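Local coordinates for protein AvrA (Salmonella typhimurium, PDB 6BE0) that probably transfers acetyl groups from acetyl-CoA to serine and threonine residues of other proteins, and binds inositol hexakisphosphate and coenzyme A, at residues A[48-53]-A[62-67]; A[69-74]-A[297-302]; A[128-133]-A[137-142]; A[156-161]-A[170-175]. All coordinates share one frame; numbering follows the deposited sequence.

How the interactions relate
From the N terminus, interaction 1 closes a short loop between helix 40-55 and the start of helix 65-82. Interaction 2 begins further along that second helix and closes a loop of over two hundred residues onto the C-terminal helix 287-300. Interactions 3 and 4 are both nested inside this long loop and follow each other in series: a hairpin of strands 125-133 and 136-143, then helix 151-164 against strand 170-176. Interactions 1 and 2 meet through a salt bridge between Glu-51 and Lys-297. Interactions 3 and 4 share one sheet, with centres about 10 Å apart, whereas the centres of interactions 1 and 4 lie about 33 Å apart.

Interaction 1: residues A[48-53]-A[62-67]; sequences ERLESE and ISYEET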
loop_
_atom_site.group_PDB
_atom_site.type_symbol
_atom_site.label_atom_id
_atom_site.label_comp_id
_atom_site.label_asym_id
_atom_site.label_seq_id
_atom_site.Cartn_x
_atom_site.Cartn_y
_atom_site.Cartn_z
ATOM N N GLU A 48 -0.003 -22.458 -8.042
ATOM C CA GLU A 48 1.085 -23.421 -8.147
ATOM C C GLU A 48 2.272 -22.814 -8.889
ATOM O O GLU A 48 3.424 -23.031 -8.507
ATOM C CB GLU A 48 0.614 -24.697 -8.852
ATOM C CG GLU A 48 1.636 -25.835 -8.833
ATOM C CD GLU A 48 2.731 -25.682 -9.877
ATOM O OE1 GLU A 48 2.452 -25.151 -10.972
ATOM O OE2 GLU A 48 3.876 -26.097 -9.598
ATOM N N ARG A 49 1.994 -22.055 -9.945
ATOM C CA ARG A 49 3.054 -21.407 -10.710
ATOM C C ARG A 49 3.809 -20.402 -9.848
ATOM O O ARG A 49 5.032 -20.307 -9.931
ATOM C CB ARG A 49 2.488 -20.712 -11.951
ATOM C CG ARG A 49 1.955 -21.666 -13.012
ATOM C CD ARG A 49 1.805 -20.987 -14.370
ATOM N NE ARG A 49 0.953 -19.800 -14.314
ATOM C CZ ARG A 49 1.394 -18.553 -14.152
ATOM N NH1 ARG A 49 2.692 -18.300 -14.027
ATOM N NH2 ARG A 49 0.528 -17.548 -14.117
ATOM N N LEU A 50 3.080 -19.657 -9.022
ATOM C CA LEU A 50 3.693 -18.662 -8.145
ATOM C C LEU A 50 4.682 -19.308 -7.182
ATOM O O LEU A 50 5.788 -18.808 -6.987
ATOM C CB LEU A 50 2.626 -17.906 -7.350
ATOM C CG LEU A 50 1.634 -17.051 -8.142
ATOM C CD1 LEU A 50 0.660 -16.371 -7.195
ATOM C CD2 LEU A 50 2.355 -16.022 -8.994
ATOM N N GLU A 51 4.273 -20.418 -6.581
ATOM C CA GLU A 51 5.122 -21.131 -5.637
ATOM C C GLU A 51 6.317 -21.749 -6.350
ATOM O O GLU A 51 7.441 -21.702 -5.853
ATOM C CB GLU A 51 4.316 -22.207 -4.909
ATOM C CG GLU A 51 3.244 -21.642 -3.990
ATOM C CD GLU A 51 2.337 -22.710 -3.420
ATOM O OE1 GLU A 51 1.888 -23.581 -4.193
ATOM O OE2 GLU A 51 2.079 -22.680 -2.199
ATOM N N SER A 52 6.065 -22.324 -7.522
ATOM C CA SER A 52 7.123 -22.916 -8.333
ATOM C C SER A 52 8.162 -21.872 -8.727
ATOM O O SER A 52 9.367 -22.119 -8.653
ATOM C CB SER A 52 6.532 -23.564 -9.587
ATOM O OG SER A 52 7.552 -24.079 -10.421
ATOM N N GLU A 53 7.682 -20.705 -9.141
ATOM C CA GLU A 53 8.550 -19.632 -9.607
ATOM C C GLU A 53 9.430 -19.081 -8.485
ATOM O O GLU A 53 10.500 -18.530 -8.741
ATOM C CB GLU A 53 7.710 -18.512 -10.220
ATOM C CG GLU A 53 7.121 -18.877 -11.577
ATOM C CD GLU A 53 5.906 -18.045 -11.941
ATOM O OE1 GLU A 53 5.635 -17.042 -11.249
ATOM O OE2 GLU A 53 5.218 -18.398 -12.921
ATOM N N ILE A 62 9.780 -12.166 -13.568
ATOM C CA ILE A 62 8.400 -12.334 -14.023
ATOM C C ILE A 62 7.552 -11.174 -13.505
ATOM O O ILE A 62 7.711 -10.743 -12.362
ATOM C CB ILE A 62 7.797 -13.678 -13.545
ATOM C CG1 ILE A 62 8.443 -14.843 -14.296
ATOM C CG2 ILE A 62 6.281 -13.708 -13.760
ATOM C CD1 ILE A 62 8.119 -16.210 -13.717
ATOM N N SER A 63 6.653 -10.676 -14.351
ATOM C CA SER A 63 5.730 -9.614 -13.961
ATOM C C SER A 63 4.375 -10.198 -13.576
ATOM O O SER A 63 3.775 -10.952 -14.343
ATOM C CB SER A 63 5.563 -8.601 -15.093
ATOM O OG SER A 63 4.594 -7.624 -14.752
ATOM N N TYR A 64 3.904 -9.843 -12.384
ATOM C CA TYR A 64 2.638 -10.345 -11.857
ATOM C C TYR A 64 1.546 -9.276 -11.853
ATOM O O TYR A 64 0.430 -9.530 -11.400
ATOM C CB TYR A 64 2.837 -10.875 -10.436
ATOM C CG TYR A 64 3.869 -11.972 -10.332
ATOM C CD1 TYR A 64 3.552 -13.282 -10.665
ATOM C CD2 TYR A 64 5.161 -11.701 -9.899
ATOM C CE1 TYR A 64 4.490 -14.290 -10.573
ATOM C CE2 TYR A 64 6.108 -12.703 -9.803
ATOM C CZ TYR A 64 5.766 -13.997 -10.139
ATOM O OH TYR A 64 6.703 -14.999 -10.045
ATOM N N GLU A 65 1.871 -8.088 -12.359
ATOM C CA GLU A 65 0.958 -6.946 -12.316
ATOM C C GLU A 65 -0.389 -7.250 -12.960
ATOM O O GLU A 65 -1.438 -6.967 -12.384
ATOM C CB GLU A 65 1.583 -5.733 -13.011
ATOM C CG GLU A 65 2.934 -5.324 -12.463
ATOM C CD GLU A 65 3.452 -4.041 -13.078
ATOM O OE1 GLU A 65 2.782 -3.498 -13.983
ATOM O OE2 GLU A 65 4.533 -3.580 -12.659
ATOM N N GLU A 66 -0.350 -7.819 -14.160
ATOM C CA GLU A 66 -1.561 -8.097 -14.922
ATOM C C GLU A 66 -2.497 -9.027 -14.157
ATOM O O GLU A 66 -3.710 -8.824 -14.145
ATOM C CB GLU A 66 -1.209 -8.707 -16.281
ATOM C CG GLU A 66 -2.417 -9.102 -17.123
ATOM C CD GLU A 66 -3.386 -7.951 -17.333
ATOM O OE1 GLU A 66 -2.981 -6.934 -17.936
ATOM O OE2 GLU A 66 -4.551 -8.063 -16.893
ATOM N N THR A 67 -1.932 -10.043 -13.513
ATOM C CA THR A 67 -2.736 -11.002 -12.766
ATOM C C THR A 67 -3.306 -10.347 -11.510
ATOM O O THR A 67 -4.476 -10.542 -11.180
ATOM C CB THR A 67 -1.924 -12.253 -12.379
ATOM O OG1 THR A 67 -1.390 -12.861 -13.562
ATOM C CG2 THR A 67 -2.803 -13.265 -11.645
HETATM O O HOH W 1 6.034 -15.866 -7.373
#
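In the two successive helices joined by a short loop at the N-terminal end of the model, Tyr-64, just before helix 65-82, reaches back to Glu-53 on helix 40-55. Its hydroxyl donates to the carboxylate: Tyr-64 OH lies 2.6 Å from Glu-53 OE1. The carboxylate oxygen sits at the ring edge, near the ring plane, and the hydroxyl meets it on the anti side, 24° out of the carboxylate plane. The planes of carboxylate and ring are 35° apart. The second oxygen is taken from within the helix, where Arg-49 NH1 forms a salt bridge of 2.8 Å with Glu-53 OE2. With both oxygens engaged, the rotation of this buried carboxylate is fixed, and the arginine and the phenol hydroxyl would be expected to favour its ionised form.

A water adds a second bond to the phenol oxygen. It donates to Tyr-64 OH at 2.9 Å and to Leu-50 O at 3.0 Å, so the hydroxyl is held by two bonds and the helix backbone is tied in as well. This corner belongs to a small helical group in which helix 287-300 also takes part, through Tyr-296 against Leu-50 and Arg-292 against Tyr-64. Ile-62 adds apolar cover: its side chain crosses that of Glu-53 at about a right angle, with Ile-62 CD1 3.4 Å from Glu-53 CD, while Ile-62 CG2 lies 3.6 Å above the Tyr-64 ring plane, offset toward the rim.

Interaction 2: residues A[69-74]-A[297-302]; sequences LEMMPF and KSLLKP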
loop_
_atom_site.group_PDB
_atom_site.type_symbol
_atom_site.label_atom_id
_atom_site.label_comp_id
_atom_site.label_asym_id
_atom_site.label_seq_id
_atom_site.Cartn_x
_atom_site.Cartn_y
_atom_site.Cartn_z
ATOM N N LEU A 69 -4.029 -7.238 -11.137
ATOM C CA LEU A 69 -5.113 -6.382 -11.607
ATOM C C LEU A 69 -6.395 -7.185 -11.795
ATOM O O LEU A 69 -7.465 -6.772 -11.351
ATOM C CB LEU A 69 -4.736 -5.695 -12.920
ATOM C CG LEU A 69 -5.767 -4.686 -13.436
ATOM C CD1 LEU A 69 -5.809 -3.452 -12.544
ATOM C CD2 LEU A 69 -5.486 -4.298 -14.879
ATOM N N GLU A 70 -6.278 -8.334 -12.453
ATOM C CA GLU A 70 -7.434 -9.182 -12.727
ATOM C C GLU A 70 -8.069 -9.706 -11.442
ATOM O O GLU A 70 -9.292 -9.790 -11.334
ATOM C CB GLU A 70 -7.033 -10.358 -13.621
ATOM C CG GLU A 70 -6.675 -9.964 -15.047
ATOM C CD GLU A 70 -6.204 -11.142 -15.880
ATOM O OE1 GLU A 70 -6.680 -12.273 -15.640
ATOM O OE2 GLU A 70 -5.356 -10.936 -16.775
ATOM N N MET A 71 -7.232 -10.057 -10.470
ATOM C CA MET A 71 -7.705 -10.638 -9.218
ATOM C C MET A 71 -8.219 -9.589 -8.237
ATOM O O MET A 71 -8.920 -9.921 -7.279
ATOM C CB MET A 71 -6.584 -11.435 -8.545
ATOM C CG MET A 71 -6.096 -12.642 -9.329
ATOM S SD MET A 71 -7.412 -13.771 -9.813
ATOM C CE MET A 71 -8.160 -14.128 -8.225
ATOM N N MET A 72 -7.876 -8.327 -8.475
ATOM C CA MET A 72 -8.068 -7.281 -7.472
ATOM C C MET A 72 -9.521 -7.113 -7.013
ATOM O O MET A 72 -9.766 -6.955 -5.818
ATOM C CB MET A 72 -7.544 -5.943 -7.998
ATOM C CG MET A 72 -7.276 -4.918 -6.904
ATOM S SD MET A 72 -6.134 -5.520 -5.641
ATOM C CE MET A 72 -4.635 -5.719 -6.595
ATOM N N PRO A 73 -10.488 -7.136 -7.949
ATOM C CA PRO A 73 -11.887 -7.015 -7.517
ATOM C C PRO A 73 -12.273 -8.057 -6.471
ATOM O O PRO A 73 -12.970 -7.736 -5.508
ATOM C CB PRO A 73 -12.672 -7.228 -8.813
ATOM C CG PRO A 73 -11.744 -6.809 -9.887
ATOM C CD PRO A 73 -10.377 -7.207 -9.416
ATOM N N PHE A 74 -11.814 -9.290 -6.664
ATOM C CA PHE A 74 -12.084 -10.364 -5.717
ATOM C C PHE A 74 -11.304 -10.157 -4.425
ATOM O O PHE A 74 -11.814 -10.403 -3.333
ATOM C CB PHE A 74 -11.727 -11.719 -6.329
ATOM C CG PHE A 74 -12.368 -11.967 -7.663
ATOM C CD1 PHE A 74 -13.703 -12.317 -7.748
ATOM C CD2 PHE A 74 -11.634 -11.856 -8.831
ATOM C CE1 PHE A 74 -14.295 -12.547 -8.972
ATOM C CE2 PHE A 74 -12.222 -12.085 -10.058
ATOM C CZ PHE A 74 -13.555 -12.432 -10.127
ATOM N N LYS A 297 -4.814 -17.830 -2.264
ATOM C CA LYS A 297 -5.288 -19.057 -1.632
ATOM C C LYS A 297 -6.555 -18.814 -0.819
ATOM O O LYS A 297 -7.414 -19.690 -0.722
ATOM C CB LYS A 297 -4.203 -19.655 -0.734
ATOM C CG LYS A 297 -3.125 -20.426 -1.482
ATOM C CD LYS A 297 -2.156 -21.087 -0.516
ATOM C CE LYS A 297 -1.102 -21.905 -1.241
ATOM N NZ LYS A 297 -0.192 -22.593 -0.285
ATOM N N SER A 298 -6.671 -17.624 -0.240
ATOM C CA SER A 298 -7.836 -17.281 0.570
ATOM C C SER A 298 -9.109 -17.262 -0.272
ATOM O O SER A 298 -10.192 -17.574 0.223
ATOM C CB SER A 298 -7.641 -15.922 1.247
ATOM O OG SER A 298 -6.536 -15.945 2.133
ATOM N N LEU A 299 -8.978 -16.895 -1.543
ATOM C CA LEU A 299 -10.120 -16.873 -2.450
ATOM C C LEU A 299 -10.611 -18.289 -2.740
ATOM O O LEU A 299 -11.790 -18.499 -3.030
ATOM C CB LEU A 299 -9.759 -16.166 -3.759
ATOM C CG LEU A 299 -9.428 -14.675 -3.659
ATOM C CD1 LEU A 299 -8.904 -14.161 -4.991
ATOM C CD2 LEU A 299 -10.645 -13.872 -3.221
ATOM N N LEU A 300 -9.702 -19.254 -2.658
ATOM C CA LEU A 300 -10.041 -20.651 -2.904
ATOM C C LEU A 300 -10.700 -21.293 -1.686
ATOM O O LEU A 300 -11.507 -22.210 -1.826
ATOM C CB LEU A 300 -8.792 -21.442 -3.296
ATOM C CG LEU A 300 -8.070 -20.949 -4.552
ATOM C CD1 LEU A 300 -6.774 -21.715 -4.768
ATOM C CD2 LEU A 300 -8.969 -21.068 -5.771
ATOM N N LYS A 301 -10.355 -20.812 -0.495
ATOM C CA LYS A 301 -10.910 -21.361 0.737
ATOM C C LYS A 301 -12.410 -21.082 0.833
ATOM O O LYS A 301 -12.841 -19.945 0.640
ATOM C CB LYS A 301 -10.188 -20.783 1.955
ATOM C CG LYS A 301 -8.736 -21.211 2.068
ATOM C CD LYS A 301 -8.019 -20.488 3.196
ATOM C CE LYS A 301 -6.539 -20.841 3.216
ATOM N NZ LYS A 301 -5.809 -20.154 4.317
ATOM N N PRO A 302 -13.213 -22.119 1.132
ATOM C CA PRO A 302 -14.664 -21.919 1.229
ATOM C C PRO A 302 -15.068 -21.147 2.481
ATOM O O PRO A 302 -15.832 -20.188 2.368
ATOM C CB PRO A 302 -15.211 -23.347 1.269
ATOM C CG PRO A 302 -14.116 -24.144 1.880
ATOM C CD PRO A 302 -12.837 -23.520 1.396
#
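Leu-299, the residue that meets both Met-71 and Phe-74, rides on a turn whose carbonyl at Lys-297 O receives two backbone donors. Lys-301 N reaches Lys-297 O at 3.2 Å, and Leu-300 N makes a weak bond to the same Lys-297 O at 3.0 Å. Held by this turn, the Leu-299 side chain points at helix 65-82, and its two methyl branches divide the work. CD1 meets the tip of the methionine, with Met-71 CE at 3.3 Å from Leu-299 CD1, a tight approach in which the two chains run antiparallel past one another where their ends overlap. The Met-71 chain bends at both outer torsions (chi2 -53°, chi3 -55°), and that fold brings its terminal methyl to the leucine. The other branch lies beside the root of Phe-74: Leu-299 CD2 is 3.9 Å from Phe-74 CB and 3.7 Å from the backbone Phe-74 O. The phenyl ring leads away, so the phenylalanine contributes its root.

Helix 65-82 is kinked here. Pro-73 has no N-H to give, and Phe-74 N also lacks a bond to the preceding turn. Leu-38 packs on Met-71, Phe-74 and Leu-299 alike, while Leu-75 and Gln-78 extend the surface met by Leu-299. Between these two segments, helix 65-82 and helix 287-300 meet largely through methyl and methylene groups, whose hold depends on shape and exclusion of water.

Interaction 3: residues A[128-133]-A[137-142]; sequences VDFRVM and TSVILF
Val-128 packs between Val-139 and Leu-141 at the apolar centre of this strand pair: its CG1 lies 3.5 Å from Val-139 CG1 and its CG2 3.4 Å from Leu-141 CD1. Phe-130 continues the same face. With its CG anti to the backbone N (chi1 173°), the ring swings across to the neighbouring strand, where Phe-130 CE1 comes within 3.5 Å of Thr-137 CG2. Ile-101 of helix 94-106 covers both Phe-130 and Val-139.

Between the strands run four backbone bonds, in two hydrogen-bonded pairs. Asp-129 N reaches Ile-140 O at 2.9 Å, and Ile-140 N returns to Asp-129 O nearly straight, at 170°. Two residues further along, Arg-131 N and Ser-138 O are 3.0 Å apart, with Ser-138 N to Arg-131 O at 2.8 Å. Val-128, Phe-130 and Val-132 lie in non-hydrogen-bonded pairs.

Asp-129, Arg-131 and Ser-138 give the opposite face its polar character, alongside Ile-140. Asp-129 presents CB to the edge of the Phe-142 ring, 3.9 Å from Phe-142 CE1, while its carboxylate is engaged by Arg-113 and His-208. The same histidine bonds to Ser-138 OG, thus linking the two strands from helix 205-212. Arg-131 NH2 bonds to Phe-201 O, with a cation-pi contact to the same residue. An angle of 167° between strand directions, together with the short connection from 133 to 136, identifies an antiparallel beta hairpin inside the mixed five-stranded sheet.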
loop_
_atom_site.group_PDB
_atom_site.type_symbol
_atom_site.label_atom_id
_atom_site.label_comp_id
_atom_site.label_asym_id
_atom_site.label_seq_id
_atom_site.Cartn_x
_atom_site.Cartn_y
_atom_site.Cartn_z
ATOM N N VAL A 128 -4.783 4.928 -1.330
ATOM C CA VAL A 128 -5.117 6.243 -0.796
ATOM C C VAL A 128 -5.905 6.086 0.495
ATOM O O VAL A 128 -6.842 5.294 0.552
ATOM C CB VAL A 128 -5.951 7.071 -1.799
ATOM C CG1 VAL A 128 -6.347 8.419 -1.198
ATOM C CG2 VAL A 128 -5.187 7.268 -3.097
ATOM N N ASP A 129 -5.527 6.836 1.526
ATOM C CA ASP A 129 -6.290 6.856 2.769
ATOM C C ASP A 129 -7.132 8.123 2.844
ATOM O O ASP A 129 -6.633 9.228 2.630
ATOM C CB ASP A 129 -5.370 6.762 3.986
ATOM C CG ASP A 129 -6.118 6.381 5.257
ATOM O OD1 ASP A 129 -7.158 5.694 5.162
ATOM O OD2 ASP A 129 -5.662 6.763 6.353
ATOM N N PHE A 130 -8.412 7.938 3.153
ATOM C CA PHE A 130 -9.390 9.021 3.187
ATOM C C PHE A 130 -9.943 9.172 4.602
ATOM O O PHE A 130 -10.395 8.203 5.208
ATOM C CB PHE A 130 -10.513 8.740 2.181
ATOM C CG PHE A 130 -11.658 9.709 2.249
ATOM C CD1 PHE A 130 -11.690 10.825 1.430
ATOM C CD2 PHE A 130 -12.714 9.490 3.117
ATOM C CE1 PHE A 130 -12.750 11.711 1.485
ATOM C CE2 PHE A 130 -13.774 10.371 3.178
ATOM C CZ PHE A 130 -13.793 11.484 2.362
ATOM N N ARG A 131 -9.900 10.394 5.123
ATOM C CA ARG A 131 -10.296 10.660 6.503
ATOM C C ARG A 131 -10.849 12.075 6.647
ATOM O O ARG A 131 -10.147 13.046 6.361
ATOM C CB ARG A 131 -9.095 10.463 7.438
ATOM C CG ARG A 131 -9.381 10.657 8.929
ATOM C CD ARG A 131 -9.798 9.357 9.603
ATOM N NE ARG A 131 -8.726 8.359 9.606
ATOM C CZ ARG A 131 -7.820 8.220 10.572
ATOM N NH1 ARG A 131 -7.832 9.013 11.636
ATOM N NH2 ARG A 131 -6.892 7.279 10.475
ATOM N N VAL A 132 -12.103 12.197 7.082
ATOM C CA VAL A 132 -12.646 13.512 7.415
ATOM C C VAL A 132 -12.436 13.710 8.909
ATOM O O VAL A 132 -12.684 12.815 9.718
ATOM C CB VAL A 132 -14.150 13.685 7.035
ATOM C CG1 VAL A 132 -14.442 13.094 5.660
ATOM C CG2 VAL A 132 -15.075 13.086 8.078
ATOM N N MET A 133 -11.953 14.893 9.257
ATOM C CA MET A 133 -11.521 15.192 10.609
ATOM C C MET A 133 -11.918 16.628 10.897
ATOM O O MET A 133 -11.585 17.528 10.126
ATOM C CB MET A 133 -10.013 14.983 10.735
ATOM C CG MET A 133 -9.482 14.930 12.151
ATOM S SD MET A 133 -7.759 14.395 12.184
ATOM C CE MET A 133 -7.947 12.639 11.879
ATOM N N THR A 137 -11.367 17.588 4.986
ATOM C CA THR A 137 -11.141 16.295 4.346
ATOM C C THR A 137 -9.656 16.062 4.080
ATOM O O THR A 137 -8.986 16.900 3.473
ATOM C CB THR A 137 -11.919 16.193 3.015
ATOM O OG1 THR A 137 -13.326 16.263 3.278
ATOM C CG2 THR A 137 -11.612 14.886 2.286
ATOM N N SER A 138 -9.154 14.916 4.535
ATOM C CA SER A 138 -7.757 14.542 4.334
ATOM C C SER A 138 -7.636 13.384 3.349
ATOM O O SER A 138 -8.298 12.357 3.493
ATOM C CB SER A 138 -7.104 14.164 5.666
ATOM O OG SER A 138 -5.767 13.733 5.474
ATOM N N VAL A 139 -6.781 13.566 2.350
ATOM C CA VAL A 139 -6.528 12.544 1.342
ATOM C C VAL A 139 -5.027 12.330 1.219
ATOM O O VAL A 139 -4.298 13.246 0.847
ATOM C CB VAL A 139 -7.116 12.943 -0.029
ATOM C CG1 VAL A 139 -6.873 11.852 -1.063
ATOM C CG2 VAL A 139 -8.603 13.237 0.099
ATOM N N ILE A 140 -4.567 11.123 1.535
ATOM C CA ILE A 140 -3.143 10.813 1.474
ATOM C C ILE A 140 -2.872 9.635 0.549
ATOM O O ILE A 140 -3.349 8.525 0.781
ATOM C CB ILE A 140 -2.570 10.507 2.870
ATOM C CG1 ILE A 140 -2.805 11.703 3.798
ATOM C CG2 ILE A 140 -1.076 10.189 2.774
ATOM C CD1 ILE A 140 -2.370 11.481 5.234
ATOM N N LEU A 141 -2.095 9.897 -0.498
ATOM C CA LEU A 141 -1.694 8.873 -1.453
ATOM C C LEU A 141 -0.374 8.251 -1.018
ATOM O O LEU A 141 0.629 8.948 -0.882
ATOM C CB LEU A 141 -1.564 9.476 -2.856
ATOM C CG LEU A 141 -1.013 8.575 -3.965
ATOM C CD1 LEU A 141 -1.957 7.427 -4.268
ATOM C CD2 LEU A 141 -0.744 9.395 -5.218
ATOM N N PHE A 142 -0.380 6.941 -0.794
ATOM C CA PHE A 142 0.827 6.229 -0.394
ATOM C C PHE A 142 1.429 5.479 -1.574
ATOM O O PHE A 142 0.764 4.657 -2.205
ATOM C CB PHE A 142 0.530 5.256 0.748
ATOM C CG PHE A 142 0.140 5.931 2.031
ATOM C CD1 PHE A 142 -1.187 6.221 2.303
ATOM C CD2 PHE A 142 1.098 6.278 2.964
ATOM C CE1 PHE A 142 -1.548 6.842 3.482
ATOM C CE2 PHE A 142 0.742 6.899 4.147
ATOM C CZ PHE A 142 -0.581 7.181 4.404
#

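Interaction 4: residues A[156-161]-A[170-175]; sequences LRTKAA and CYFAMV
Phe-172 supplies the strand side of this contact, its ring reaching across to Thr-158 and Lys-159 on helix 151-164. The cross-segment interactions are all van der Waals. At the far end of the ring, Phe-172 CZ lies 3.7 Å from Thr-158 CG2, and the two side chains cross at about a right angle. Nearer its root, Phe-172 CD1 is 3.7 Å from Lys-159 CB, with Lys-159 CA at 3.8 Å from the same ring atom. The backbone participates too: Lys-159 N stands 3.9 Å from Phe-172 CE1. With chi1 at 170°, the ring swings to the side remote from its own amide and against the helix. Of the lysine side chain, CB does the touching; beyond CG the chain runs extended, leading its ammonium away from the ring.

The hydrogen bonds lie within the helix or between neighbouring strands, not between the two segments. Thr-158 OG1 bonds to Leu-154 O one turn back, so its methyl is the branch given to Phe-172. The helix is held by bonds such as Ala-160 N to Leu-156 O, at 3.0 Å. Strand 170-176 is bound to strand 136-143, as in the probable bond from Tyr-171 N to Thr-137 O.

Leu-162 and Leu-141 also touch Phe-172, which therefore lies between helix and sheet. Strands 136-143 and 170-176 run parallel with helix 151-164 connecting them, a beta-alpha-beta crossover, here ending at an outermost strand of the sheet.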
loop_
_atom_site.group_PDB
_atom_site.type_symbol
_atom_site.label_atom_id
_atom_site.label_comp_id
_atom_site.label_asym_id
_atom_site.label_seq_id
_atom_site.Cartn_x
_atom_site.Cartn_y
_atom_site.Cartn_z
ATOM N N LEU A 156 1.737 16.780 -8.028
ATOM C CA LEU A 156 1.020 17.964 -8.486
ATOM C C LEU A 156 -0.112 17.590 -9.439
ATOM O O LEU A 156 -1.163 18.231 -9.447
ATOM C CB LEU A 156 1.981 18.938 -9.169
ATOM C CG LEU A 156 3.058 19.537 -8.260
ATOM C CD1 LEU A 156 4.112 20.277 -9.076
ATOM C CD2 LEU A 156 2.437 20.465 -7.224
ATOM N N ARG A 157 0.104 16.550 -10.240
ATOM C CA ARG A 157 -0.910 16.095 -11.184
ATOM C C ARG A 157 -2.139 15.593 -10.439
ATOM O O ARG A 157 -3.273 15.911 -10.799
ATOM C CB ARG A 157 -0.362 14.987 -12.082
ATOM C CG ARG A 157 -1.310 14.583 -13.202
ATOM C CD ARG A 157 -0.817 13.349 -13.941
ATOM N NE ARG A 157 0.524 13.532 -14.490
ATOM C CZ ARG A 157 1.227 12.573 -15.083
ATOM N NH1 ARG A 157 0.719 11.351 -15.206
ATOM N NH2 ARG A 157 2.442 12.834 -15.552
ATOM N N THR A 158 -1.900 14.803 -9.396
ATOM C CA THR A 158 -2.976 14.206 -8.620
ATOM C C THR A 158 -3.667 15.255 -7.757
ATOM O O THR A 158 -4.886 15.227 -7.596
ATOM C CB THR A 158 -2.454 13.066 -7.723
ATOM O OG1 THR A 158 -1.701 12.142 -8.518
ATOM C CG2 THR A 158 -3.605 12.334 -7.043
ATOM N N LYS A 159 -2.885 16.176 -7.204
ATOM C CA LYS A 159 -3.435 17.266 -6.402
ATOM C C LYS A 159 -4.403 18.105 -7.227
ATOM O O LYS A 159 -5.493 18.441 -6.766
ATOM C CB LYS A 159 -2.316 18.152 -5.848
ATOM C CG LYS A 159 -2.823 19.377 -5.097
ATOM C CD LYS A 159 -1.712 20.082 -4.333
ATOM C CE LYS A 159 -2.255 21.270 -3.551
ATOM N NZ LYS A 159 -1.273 21.803 -2.566
ATOM N N ALA A 160 -3.998 18.436 -8.448
ATOM C CA ALA A 160 -4.810 19.273 -9.326
ATOM C C ALA A 160 -6.073 18.544 -9.772
ATOM O O ALA A 160 -7.132 19.154 -9.913
ATOM C CB ALA A 160 -4.001 19.708 -10.536
ATOM N N ALA A 161 -5.952 17.238 -9.995
ATOM C CA ALA A 161 -7.094 16.421 -10.389
ATOM C C ALA A 161 -8.173 16.478 -9.318
ATOM O O ALA A 161 -9.365 16.543 -9.619
ATOM C CB ALA A 161 -6.664 14.984 -10.634
ATOM N N CYS A 170 -10.469 20.597 1.558
ATOM C CA CYS A 170 -9.906 19.301 1.193
ATOM C C CYS A 170 -8.395 19.419 1.019
ATOM O O CYS A 170 -7.917 20.225 0.219
ATOM C CB CYS A 170 -10.556 18.786 -0.093
ATOM S SG CYS A 170 -10.024 17.141 -0.600
ATOM N N TYR A 171 -7.651 18.611 1.772
ATOM C CA TYR A 171 -6.194 18.684 1.780
ATOM C C TYR A 171 -5.570 17.375 1.305
ATOM O O TYR A 171 -5.946 16.294 1.762
ATOM C CB TYR A 171 -5.694 19.032 3.183
ATOM C CG TYR A 171 -6.244 20.341 3.700
ATOM C CD1 TYR A 171 -7.434 20.382 4.413
ATOM C CD2 TYR A 171 -5.579 21.536 3.468
ATOM C CE1 TYR A 171 -7.942 21.578 4.884
ATOM C CE2 TYR A 171 -6.080 22.735 3.934
ATOM C CZ TYR A 171 -7.261 22.751 4.641
ATOM O OH TYR A 171 -7.767 23.943 5.110
ATOM N N PHE A 172 -4.612 17.489 0.387
ATOM C CA PHE A 172 -3.987 16.328 -0.236
ATOM C C PHE A 172 -2.488 16.260 0.044
ATOM O O PHE A 172 -1.804 17.282 0.117
ATOM C CB PHE A 172 -4.229 16.344 -1.747
ATOM C CG PHE A 172 -3.432 15.314 -2.499
ATOM C CD1 PHE A 172 -2.246 15.659 -3.124
ATOM C CD2 PHE A 172 -3.865 13.999 -2.572
ATOM C CE1 PHE A 172 -1.510 14.714 -3.814
ATOM C CE2 PHE A 172 -3.133 13.051 -3.259
ATOM C CZ PHE A 172 -1.954 13.410 -3.881
ATOM N N ALA A 173 -1.988 15.036 0.195
ATOM C CA ALA A 173 -0.566 14.798 0.392
ATOM C C ALA A 173 -0.172 13.455 -0.211
ATOM O O ALA A 173 -0.954 12.508 -0.205
ATOM C CB ALA A 173 -0.218 14.840 1.871
ATOM N N MET A 174 1.044 13.388 -0.739
ATOM C CA MET A 174 1.580 12.153 -1.294
ATOM C C MET A 174 2.772 11.716 -0.454
ATOM O O MET A 174 3.636 12.527 -0.127
ATOM C CB MET A 174 1.973 12.352 -2.757
ATOM C CG MET A 174 2.637 11.151 -3.402
ATOM S SD MET A 174 2.873 11.409 -5.169
ATOM C CE MET A 174 4.456 10.615 -5.420
ATOM N N VAL A 175 2.803 10.436 -0.096
ATOM C CA VAL A 175 3.825 9.911 0.802
ATOM C C VAL A 175 4.673 8.840 0.124
ATOM O O VAL A 175 4.158 7.841 -0.379
ATOM C CB VAL A 175 3.194 9.325 2.082
ATOM C CG1 VAL A 175 4.265 8.740 2.998
ATOM C CG2 VAL A 175 2.401 10.395 2.813
#